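Local coordinates for protein aldo-keto reductase family 1, member B4 (Aldose reductase) (Schistosoma japonicum, PDB 4HBK) that probably reduces the carbonyl group of aldehydes such as sugars to alcohols with NADPH, as an aldose reductase of the aldo-keto reductase family, at residues Lys66-Ile71 with Lys296-Asn301; Ile143-Pro148 with Leu330-His335; Leu236-Tyr241 with Arg284-Val289; Leu263-Arg268 with Asn311-Glu316. All blocks are in the same frame, centred on the assembly; numbering follows the deposited sequence.

Interaction 1: residues Lys66-Ile71 with Lys296-Asn301; sequences KKALEI and KRIEEN
Apolar contacts carry this helix pair, and I298 and I71 supply most of them. In I298, CG1 stands beside the backbone N (chi1 -62°), which leaves CG2 anti to that N and facing helix 60-71. This methyl touches two residues there: it lies 4.0 Å from A68 CB, and I71 CD1 approaches I298 CG2 to 3.8 Å. The CD1 end of the same I298 comes only loosely up to K67, whose CG is 4.4 Å from I298 CD1. I71 reaches over with its long branch, and its terminal methyl settles on the start of E299, with I71 CD1 3.5 Å from E299 CA and 3.6 Å from E299 CB; the two side chains run nearly at right angles.

Charged groups take a lesser part across the gap. K67 NZ and E299 OE2 stay 6.6 Å apart, too far for a salt bridge, although an attraction at that range is possible; the ammonium of K67 instead makes a cation-pi contact with F295. Within helix 60-71, K66 NZ is bonded to E70 OE2 at 2.7 Å on the syn side of the carboxylate, tying one turn of the helix together.

I298 O is hydrogen-bonded to Y73 OH, and the Y73 side chain also touches A68. With the axes of the two short segments 9.6 Å apart and 33° from parallel, the pair joins helix 60-71 to helix 295-302, which follows the last strand of the (beta/alpha)8 barrel, 287-288, where the outer layer of helices closes on itself.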
# COMPACT_ATOMS: atom_id res chain seq x y z
N LYS A 66 -6.55 -16.79 -2.40
CA LYS A 66 -6.91 -18.03 -1.72
C LYS A 66 -5.74 -18.62 -0.91
O LYS A 66 -5.93 -19.02 0.23
CB LYS A 66 -7.40 -19.05 -2.75
CG LYS A 66 -7.93 -20.36 -2.18
CD LYS A 66 -8.38 -21.25 -3.34
CE LYS A 66 -9.21 -22.43 -2.87
NZ LYS A 66 -8.37 -23.40 -2.15
N LYS A 67 -4.55 -18.69 -1.50
CA LYS A 67 -3.40 -19.26 -0.80
C LYS A 67 -3.06 -18.41 0.41
O LYS A 67 -2.93 -18.93 1.53
CB LYS A 67 -2.19 -19.38 -1.74
CG LYS A 67 -0.90 -19.84 -1.07
CD LYS A 67 -0.98 -21.27 -0.56
CE LYS A 67 -1.44 -22.23 -1.65
NZ LYS A 67 -1.30 -23.65 -1.23
N ALA A 68 -2.95 -17.10 0.21
CA ALA A 68 -2.69 -16.18 1.32
C ALA A 68 -3.66 -16.39 2.49
O ALA A 68 -3.23 -16.43 3.65
CB ALA A 68 -2.76 -14.74 0.85
N LEU A 69 -4.95 -16.48 2.19
CA LEU A 69 -5.95 -16.56 3.25
C LEU A 69 -5.85 -17.90 3.98
O LEU A 69 -6.03 -17.96 5.19
CB LEU A 69 -7.37 -16.31 2.72
CG LEU A 69 -7.74 -14.93 2.17
CD1 LEU A 69 -9.16 -14.92 1.58
CD2 LEU A 69 -7.62 -13.86 3.23
N GLU A 70 -5.55 -18.97 3.24
CA GLU A 70 -5.33 -20.29 3.85
C GLU A 70 -4.13 -20.29 4.79
O GLU A 70 -4.16 -20.90 5.85
CB GLU A 70 -5.15 -21.38 2.78
CG GLU A 70 -6.45 -21.73 2.09
CD GLU A 70 -6.30 -22.54 0.81
OE1 GLU A 70 -5.16 -22.70 0.29
OE2 GLU A 70 -7.34 -23.01 0.32
N ILE A 71 -3.07 -19.61 4.37
CA ILE A 71 -1.86 -19.48 5.16
C ILE A 71 -2.11 -18.69 6.46
O ILE A 71 -1.50 -18.97 7.49
CB ILE A 71 -0.73 -18.86 4.30
CG1 ILE A 71 -0.16 -19.93 3.36
CG2 ILE A 71 0.38 -18.26 5.17
CD1 ILE A 71 0.60 -19.36 2.18
N LYS A 296 5.02 -20.63 -2.52
CA LYS A 296 6.09 -20.78 -1.53
C LYS A 296 6.54 -19.43 -0.95
O LYS A 296 6.89 -19.35 0.22
CB LYS A 296 7.30 -21.50 -2.12
CG LYS A 296 6.98 -22.91 -2.63
CD LYS A 296 7.25 -23.97 -1.57
CE LYS A 296 8.14 -25.10 -2.12
NZ LYS A 296 8.51 -26.10 -1.07
N ARG A 297 6.53 -18.39 -1.77
CA ARG A 297 6.92 -17.05 -1.31
C ARG A 297 5.83 -16.46 -0.43
O ARG A 297 6.11 -15.87 0.61
CB ARG A 297 7.20 -16.11 -2.48
CG ARG A 297 8.31 -16.59 -3.40
CD ARG A 297 9.32 -17.43 -2.65
NE ARG A 297 10.63 -16.80 -2.57
CZ ARG A 297 11.45 -16.63 -3.60
NH1 ARG A 297 11.08 -17.05 -4.81
NH2 ARG A 297 12.63 -16.04 -3.43
N ILE A 298 4.59 -16.62 -0.85
CA ILE A 298 3.48 -16.14 -0.04
C ILE A 298 3.58 -16.74 1.35
O ILE A 298 3.43 -16.03 2.34
CB ILE A 298 2.13 -16.49 -0.67
CG1 ILE A 298 2.02 -15.78 -2.03
CG2 ILE A 298 1.01 -16.06 0.25
CD1 ILE A 298 0.86 -16.25 -2.89
N GLU A 299 3.88 -18.03 1.43
CA GLU A 299 3.98 -18.70 2.72
C GLU A 299 5.19 -18.21 3.52
O GLU A 299 5.06 -17.86 4.69
CB GLU A 299 4.04 -20.22 2.56
CG GLU A 299 4.28 -20.94 3.87
CD GLU A 299 3.79 -22.38 3.86
OE1 GLU A 299 3.30 -22.85 4.91
OE2 GLU A 299 3.88 -23.04 2.80
N GLU A 300 6.35 -18.19 2.89
CA GLU A 300 7.57 -17.70 3.52
C GLU A 300 7.40 -16.29 4.12
O GLU A 300 7.77 -16.03 5.26
CB GLU A 300 8.72 -17.75 2.52
CG GLU A 300 9.92 -16.89 2.86
CD GLU A 300 11.04 -16.99 1.81
OE1 GLU A 300 10.97 -17.87 0.91
OE2 GLU A 300 11.99 -16.19 1.89
N ASN A 301 6.82 -15.38 3.34
CA ASN A 301 6.65 -13.99 3.78
C ASN A 301 5.86 -13.87 5.09
O ASN A 301 6.01 -12.89 5.82
CB ASN A 301 5.98 -13.14 2.70
CG ASN A 301 6.88 -12.90 1.49
OD1 ASN A 301 8.08 -13.11 1.56
ND2 ASN A 301 6.29 -12.44 0.39

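Interaction 2: residues Ile143-Pro148 with Leu330-His335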
# COMPACT_ATOMS: atom_id res chain seq x y z
N ILE A 143 -5.66 7.58 -1.80
CA ILE A 143 -5.34 8.27 -3.04
C ILE A 143 -4.01 7.71 -3.58
O ILE A 143 -2.98 7.78 -2.90
CB ILE A 143 -5.25 9.78 -2.83
CG1 ILE A 143 -6.55 10.30 -2.23
CG2 ILE A 143 -4.95 10.48 -4.16
CD1 ILE A 143 -6.62 11.81 -2.12
N HIS A 144 -4.04 7.14 -4.78
CA HIS A 144 -2.90 6.35 -5.26
C HIS A 144 -1.63 7.18 -5.46
O HIS A 144 -0.53 6.71 -5.15
CB HIS A 144 -3.26 5.62 -6.55
CG HIS A 144 -2.51 4.34 -6.76
ND1 HIS A 144 -3.12 3.19 -7.21
CD2 HIS A 144 -1.20 4.04 -6.60
CE1 HIS A 144 -2.21 2.23 -7.32
NE2 HIS A 144 -1.04 2.72 -6.96
N TRP A 145 -1.79 8.39 -5.99
CA TRP A 145 -0.70 9.34 -6.27
C TRP A 145 -1.24 10.75 -6.03
O TRP A 145 -2.46 10.95 -6.05
CB TRP A 145 -0.23 9.23 -7.74
CG TRP A 145 0.54 7.98 -8.05
CD1 TRP A 145 0.04 6.80 -8.53
CD2 TRP A 145 1.95 7.78 -7.90
NE1 TRP A 145 1.05 5.88 -8.68
CE2 TRP A 145 2.24 6.46 -8.30
CE3 TRP A 145 3.00 8.59 -7.47
CZ2 TRP A 145 3.53 5.92 -8.27
CZ3 TRP A 145 4.28 8.06 -7.43
CH2 TRP A 145 4.54 6.73 -7.82
N PRO A 146 -0.35 11.72 -5.79
CA PRO A 146 -0.67 13.16 -5.75
C PRO A 146 -0.73 13.82 -7.13
O PRO A 146 -0.88 15.06 -7.23
CB PRO A 146 0.49 13.77 -4.95
CG PRO A 146 1.53 12.67 -4.80
CD PRO A 146 1.07 11.45 -5.52
N VAL A 147 -0.64 13.03 -8.20
CA VAL A 147 -0.59 13.57 -9.56
C VAL A 147 -1.81 13.17 -10.40
O VAL A 147 -1.89 12.06 -10.91
CB VAL A 147 0.68 13.11 -10.31
CG1 VAL A 147 0.65 13.59 -11.77
CG2 VAL A 147 1.93 13.60 -9.59
N PRO A 148 -2.77 14.09 -10.56
CA PRO A 148 -3.96 13.72 -11.33
C PRO A 148 -3.65 13.60 -12.83
O PRO A 148 -2.76 14.27 -13.34
CB PRO A 148 -4.94 14.87 -11.05
CG PRO A 148 -4.11 15.99 -10.55
CD PRO A 148 -2.92 15.38 -9.87
N LEU A 330 8.93 8.61 -13.42
CA LEU A 330 9.45 9.86 -13.99
C LEU A 330 8.52 10.51 -14.99
O LEU A 330 8.62 11.70 -15.23
CB LEU A 330 10.79 9.61 -14.66
CG LEU A 330 11.94 9.26 -13.73
CD1 LEU A 330 13.18 8.91 -14.55
CD2 LEU A 330 12.23 10.40 -12.78
N GLN A 331 7.64 9.74 -15.61
CA GLN A 331 6.73 10.32 -16.59
C GLN A 331 5.77 11.34 -15.97
O GLN A 331 5.10 12.08 -16.69
CB GLN A 331 5.96 9.20 -17.31
CG GLN A 331 6.70 8.61 -18.50
CD GLN A 331 6.38 9.34 -19.80
OE1 GLN A 331 5.31 9.14 -20.41
NE2 GLN A 331 7.30 10.21 -20.23
N MET A 332 5.72 11.39 -14.64
CA MET A 332 4.89 12.38 -13.93
C MET A 332 5.72 13.52 -13.36
O MET A 332 5.20 14.37 -12.65
CB MET A 332 4.08 11.72 -12.79
CG MET A 332 3.05 10.72 -13.27
SD MET A 332 2.11 9.93 -11.93
CE MET A 332 3.41 9.63 -10.75
N SER A 333 7.01 13.54 -13.68
CA SER A 333 7.95 14.42 -13.01
C SER A 333 7.76 15.87 -13.39
O SER A 333 8.32 16.76 -12.78
CB SER A 333 9.41 14.00 -13.29
OG SER A 333 9.74 14.15 -14.66
N GLY A 334 6.93 16.11 -14.40
CA GLY A 334 6.71 17.46 -14.87
C GLY A 334 5.58 18.15 -14.13
O GLY A 334 5.39 19.36 -14.26
N HIS A 335 4.83 17.38 -13.35
CA HIS A 335 3.67 17.93 -12.67
C HIS A 335 4.08 18.71 -11.44
O HIS A 335 5.04 18.36 -10.76
CB HIS A 335 2.70 16.83 -12.27
CG HIS A 335 1.33 17.33 -11.93
ND1 HIS A 335 0.99 17.73 -10.66
CD2 HIS A 335 0.22 17.48 -12.69
CE1 HIS A 335 -0.28 18.10 -10.65
NE2 HIS A 335 -0.77 17.97 -11.87
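M332, V147 and H335 bury most of the surface here, and M332 has the largest share of the three. Its side chain runs straight out to the sulfur (chi2 180°) and then bends, chi3 -42°, which lays the terminal methyl on W145. M332 CE stands 3.5 Å from W145 CE3, over one face of the indole and 3.7 Å from the centroid of the six-membered ring, a CH-pi contact. The sulfur follows more distantly above the five-membered ring, completing a Met-aromatic pair in which the two side chains cross at about a right angle.

V147 touches both M332 and H335. Its CB packs on the thioether, 3.8 Å from M332 SD, while V147 CG1 sits over one face of the H335 imidazole, 3.8 Å from H335 CG. P148 CD lies 3.9 Å from H335 CE1, these two side chains also crossing at about a right angle. A type I turn from M332 to H335 presents both side chains to the same loop.

The W145 side chain is about 8 Å from that of Y82, the predicted proton donor, and H144 is predicted to bind the substrate. Between these two segments, beside the probable active site, the contact is apolar, CH-pi and sulfur-aromatic; the polar bonds of H335 go elsewhere, ND1 to the backbone N of E337 and NE2 to the carbonyl oxygen of D167.

Interaction 3: residues Leu236-Tyr241 with Arg284-Val289; sequences LTVTAY and RKLIVV
A240 N gives the shortest direct bond of this strand pair, to I287 O at 2.9 Å and nearly straight (174°), the donor tilted 28° from the carbonyl plane. I287 is gripped from its other side: its N-H reaches V238 O at 3.0 Å, in the carbonyl plane. One residue of the last strand thus bonds on both sides of T239, the parallel pattern, while a further bond from V289 N to A240 O is weak at 3.5 Å. Before the direct bonds begin, a water accepts from V238 N and donates to K285 O.

T239 and I287 put their side chains on the same face. The T239 hydroxyl, beside its own backbone N (chi1 -66°), presses on the beta-carbon of I287, OG1 to CB being 3.4 Å, yet its hydrogen bond goes to N213 ND2. T239 CG2 points the other way along the strand, meeting V289 CG2 at 3.8 Å almost at a right angle. V238 and L286 lie side by side, V238 CB 3.7 Å from L286 CD2.

The two are the last strands of the (beta/alpha)8 barrel. Y241 OH bonds to N194 OD1; the Y241 side chain is about 7 Å from those of Y82, the predicted proton donor, and K111. Strand 213-217 flanks strand 237-241 on its other edge, helix 273-283 packs through L281 on A240, L286 and V288, and helix 225-233 touches V238 through A231.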
# COMPACT_ATOMS: atom_id res chain seq x y z
N LEU A 236 -0.30 9.17 11.69
CA LEU A 236 -0.62 8.24 10.60
C LEU A 236 0.06 6.91 10.87
O LEU A 236 1.12 6.88 11.49
CB LEU A 236 -0.10 8.76 9.27
CG LEU A 236 -0.55 10.13 8.78
CD1 LEU A 236 -0.63 10.10 7.26
CD2 LEU A 236 -1.88 10.50 9.40
N THR A 237 -0.52 5.82 10.39
CA THR A 237 0.22 4.57 10.29
C THR A 237 0.85 4.55 8.91
O THR A 237 0.38 5.25 8.00
CB THR A 237 -0.67 3.35 10.43
OG1 THR A 237 -1.57 3.30 9.33
CG2 THR A 237 -1.44 3.39 11.77
N VAL A 238 1.89 3.76 8.74
CA VAL A 238 2.65 3.77 7.51
C VAL A 238 2.83 2.37 6.97
O VAL A 238 3.22 1.47 7.70
CB VAL A 238 4.03 4.41 7.71
CG1 VAL A 238 4.78 4.48 6.38
CG2 VAL A 238 3.88 5.82 8.30
N THR A 239 2.54 2.21 5.69
CA THR A 239 2.66 0.91 5.05
C THR A 239 3.81 0.95 4.08
O THR A 239 3.97 1.91 3.31
CB THR A 239 1.37 0.56 4.29
OG1 THR A 239 0.30 0.38 5.23
CG2 THR A 239 1.55 -0.72 3.46
N ALA A 240 4.63 -0.09 4.12
CA ALA A 240 5.76 -0.18 3.22
C ALA A 240 5.34 -0.97 2.01
O ALA A 240 4.98 -2.13 2.12
CB ALA A 240 6.92 -0.87 3.90
N TYR A 241 5.38 -0.35 0.84
CA TYR A 241 5.22 -1.15 -0.35
C TYR A 241 6.59 -1.49 -0.94
O TYR A 241 7.60 -0.86 -0.61
CB TYR A 241 4.23 -0.54 -1.34
CG TYR A 241 4.69 0.61 -2.21
CD1 TYR A 241 5.59 0.42 -3.26
CD2 TYR A 241 4.13 1.88 -2.05
CE1 TYR A 241 5.97 1.49 -4.09
CE2 TYR A 241 4.50 2.94 -2.86
CZ TYR A 241 5.42 2.75 -3.87
OH TYR A 241 5.75 3.82 -4.66
N ARG A 284 10.18 -1.38 12.73
CA ARG A 284 10.03 0.08 12.62
C ARG A 284 8.56 0.52 12.71
O ARG A 284 8.22 1.67 12.41
CB ARG A 284 10.69 0.60 11.33
CG ARG A 284 12.21 0.48 11.31
CD ARG A 284 12.80 0.97 9.98
NE ARG A 284 12.31 2.31 9.61
CZ ARG A 284 12.30 2.78 8.37
NH1 ARG A 284 12.75 2.03 7.36
NH2 ARG A 284 11.83 4.01 8.13
N LYS A 285 7.70 -0.39 13.14
CA LYS A 285 6.28 -0.11 13.36
C LYS A 285 5.52 0.14 12.06
O LYS A 285 4.61 0.96 12.01
CB LYS A 285 6.09 1.05 14.34
CG LYS A 285 6.91 0.86 15.62
CD LYS A 285 6.12 1.22 16.86
CE LYS A 285 6.30 2.68 17.26
NZ LYS A 285 5.89 2.93 18.69
N LEU A 286 5.91 -0.59 11.01
CA LEU A 286 5.30 -0.46 9.69
C LEU A 286 4.38 -1.64 9.41
O LEU A 286 4.55 -2.72 9.97
CB LEU A 286 6.38 -0.43 8.60
CG LEU A 286 7.43 0.67 8.81
CD1 LEU A 286 8.61 0.52 7.87
CD2 LEU A 286 6.79 2.06 8.64
N ILE A 287 3.38 -1.41 8.57
CA ILE A 287 2.62 -2.50 7.95
C ILE A 287 3.43 -2.91 6.73
O ILE A 287 4.14 -2.09 6.17
CB ILE A 287 1.24 -2.00 7.49
CG1 ILE A 287 0.38 -1.58 8.70
CG2 ILE A 287 0.54 -3.07 6.67
CD1 ILE A 287 0.26 -0.08 8.87
N VAL A 288 3.35 -4.17 6.32
CA VAL A 288 4.02 -4.57 5.08
C VAL A 288 3.07 -5.30 4.15
O VAL A 288 2.24 -6.10 4.60
CB VAL A 288 5.29 -5.43 5.36
CG1 VAL A 288 6.30 -4.65 6.21
CG2 VAL A 288 4.92 -6.76 6.02
N VAL A 289 3.19 -5.03 2.85
CA VAL A 289 2.34 -5.67 1.86
C VAL A 289 3.19 -6.25 0.71
O VAL A 289 3.10 -5.80 -0.43
CB VAL A 289 1.24 -4.69 1.32
CG1 VAL A 289 0.25 -4.33 2.44
CG2 VAL A 289 1.87 -3.41 0.78
O HOH W 1 3.01 3.03 11.21

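Interaction 4: residues Leu263-Arg268 with Asn311-Glu316; sequences LEIAHR and NEEMHE
R268 and E313 form a salt bridge between two antiparallel helices on the outside of the (beta/alpha)8 barrel, R268 NH1 donating to E313 OE2 at 2.8 Å with an angle of 162°. The acceptor lies in the guanidinium plane, but NH1 meets OE2 on the anti side of the carboxylate, 20° out of its plane. A bend at chi3 of the arginine brings the guanidinium across to the glutamate, the two planes 29° apart. The other oxygen, E313 OE1, is held by H269 NE2 and by the backbone N of S310, so E313 is gripped at both oxygens and its rotation is probably fixed; that much donation would probably favour its charged form.

The charges around it are mixed. E316 OE1 stays 5.3 Å from R268 NH1, within range of a weak attraction, whereas E264 OE2 and E316 OE2 approach to 4.2 Å, a like-charge pair that the arginine may partly offset.

Beneath the charges I265 forms the apolar floor, and V276 of helix 273-283 and L309 pack against it too. It runs antiparallel to the side chains of E313 and E316, alongside both, its CG2 branch under the carboxylate of E313. The axes of the two short segments are 11.3 Å apart, wide enough for long side chains to fill the gap. The terminal methyl of I265 touches both glutamates, CD1 being 3.9 Å from E313 CB and 3.9 Å from E316 OE1.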
# COMPACT_ATOMS: atom_id res chain seq x y z
N LEU A 263 22.07 -11.66 4.59
CA LEU A 263 22.27 -13.10 4.65
C LEU A 263 22.85 -13.54 6.01
O LEU A 263 22.42 -14.52 6.61
CB LEU A 263 23.16 -13.56 3.49
CG LEU A 263 22.44 -13.64 2.14
CD1 LEU A 263 23.41 -13.75 0.98
CD2 LEU A 263 21.48 -14.82 2.11
N GLU A 264 23.83 -12.78 6.49
CA GLU A 264 24.38 -13.05 7.81
C GLU A 264 23.29 -13.06 8.86
O GLU A 264 23.19 -14.00 9.65
CB GLU A 264 25.43 -12.01 8.16
CG GLU A 264 26.69 -12.17 7.35
CD GLU A 264 27.62 -10.98 7.49
OE1 GLU A 264 28.66 -10.96 6.80
OE2 GLU A 264 27.32 -10.07 8.30
N ILE A 265 22.47 -12.01 8.88
CA ILE A 265 21.42 -11.89 9.90
C ILE A 265 20.37 -12.99 9.78
O ILE A 265 19.92 -13.55 10.78
CB ILE A 265 20.77 -10.49 9.88
CG1 ILE A 265 21.82 -9.41 10.17
CG2 ILE A 265 19.62 -10.41 10.87
CD1 ILE A 265 21.35 -8.00 9.88
N ALA A 266 19.97 -13.31 8.55
CA ALA A 266 19.10 -14.47 8.30
C ALA A 266 19.71 -15.77 8.83
O ALA A 266 19.02 -16.59 9.43
CB ALA A 266 18.82 -14.59 6.81
N HIS A 267 21.01 -15.96 8.59
CA HIS A 267 21.67 -17.18 9.06
C HIS A 267 21.67 -17.23 10.58
O HIS A 267 21.41 -18.28 11.17
CB HIS A 267 23.11 -17.26 8.56
CG HIS A 267 23.82 -18.50 9.02
ND1 HIS A 267 23.42 -19.77 8.65
CD2 HIS A 267 24.90 -18.67 9.83
CE1 HIS A 267 24.22 -20.66 9.20
NE2 HIS A 267 25.13 -20.02 9.92
N ARG A 268 21.99 -16.10 11.20
CA ARG A 268 22.08 -16.04 12.65
C ARG A 268 20.76 -16.44 13.29
O ARG A 268 20.73 -17.14 14.31
CB ARG A 268 22.48 -14.64 13.09
CG ARG A 268 22.65 -14.47 14.60
CD ARG A 268 23.17 -13.08 14.88
NE ARG A 268 24.32 -12.77 14.03
CZ ARG A 268 24.58 -11.56 13.52
NH1 ARG A 268 23.76 -10.55 13.76
NH2 ARG A 268 25.65 -11.38 12.76
N ASN A 311 19.02 -4.58 18.21
CA ASN A 311 19.31 -3.19 17.87
C ASN A 311 20.51 -3.06 16.92
O ASN A 311 20.52 -2.23 16.01
CB ASN A 311 19.55 -2.35 19.14
CG ASN A 311 18.28 -2.17 19.99
OD1 ASN A 311 18.34 -2.16 21.22
ND2 ASN A 311 17.13 -2.02 19.33
N GLU A 312 21.53 -3.89 17.13
CA GLU A 312 22.73 -3.84 16.29
C GLU A 312 22.41 -4.32 14.89
O GLU A 312 22.87 -3.74 13.91
CB GLU A 312 23.85 -4.69 16.90
CG GLU A 312 25.17 -4.64 16.13
CD GLU A 312 26.32 -5.30 16.89
OE1 GLU A 312 27.33 -5.67 16.25
OE2 GLU A 312 26.22 -5.44 18.13
N GLU A 313 21.62 -5.38 14.79
CA GLU A 313 21.19 -5.85 13.48
C GLU A 313 20.37 -4.77 12.76
O GLU A 313 20.57 -4.51 11.58
CB GLU A 313 20.42 -7.17 13.62
CG GLU A 313 21.34 -8.35 13.99
CD GLU A 313 20.61 -9.49 14.68
OE1 GLU A 313 19.37 -9.42 14.79
OE2 GLU A 313 21.28 -10.45 15.12
N MET A 314 19.46 -4.11 13.49
CA MET A 314 18.65 -3.06 12.89
C MET A 314 19.55 -1.97 12.36
O MET A 314 19.38 -1.53 11.22
CB MET A 314 17.64 -2.49 13.90
CG MET A 314 16.53 -3.47 14.26
SD MET A 314 15.41 -3.82 12.87
CE MET A 314 14.58 -2.23 12.74
N HIS A 315 20.50 -1.55 13.18
CA HIS A 315 21.41 -0.47 12.80
C HIS A 315 22.24 -0.83 11.58
O HIS A 315 22.44 -0.00 10.69
CB HIS A 315 22.33 -0.10 13.97
CG HIS A 315 23.22 1.07 13.69
ND1 HIS A 315 24.57 0.93 13.45
CD2 HIS A 315 22.96 2.39 13.60
CE1 HIS A 315 25.10 2.12 13.24
NE2 HIS A 315 24.14 3.03 13.32
N GLU A 316 22.73 -2.07 11.54
CA GLU A 316 23.55 -2.53 10.44
C GLU A 316 22.81 -2.42 9.12
O GLU A 316 23.34 -1.90 8.14
CB GLU A 316 24.03 -3.97 10.65
CG GLU A 316 24.97 -4.43 9.55
CD GLU A 316 25.60 -5.80 9.79
OE1 GLU A 316 24.96 -6.65 10.45
OE2 GLU A 316 26.73 -6.01 9.32

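From the N terminus, helix 60-71 opens the longest loop, which interaction 1 closes when helix 295-302 returns to it; interaction 3 is nested inside. Interaction 2 begins after strand 138-143 and ends on the C-terminal loop, so it crosses interaction 1 and encloses interactions 3 and 4. These last two cross each other, touching where R284 CG meets M314 CE at 3.9 Å, and interaction 4 also crosses interaction 1. Interaction 3 pairs the last two barrel strands, while interaction 1 joins helix 60-71 to helix 295-302 and interaction 4 braces outer helices. Interaction 2 anchors the C-terminal loop, about 32 Å from interaction 1 between centres, on the opposite side of the chain's centre.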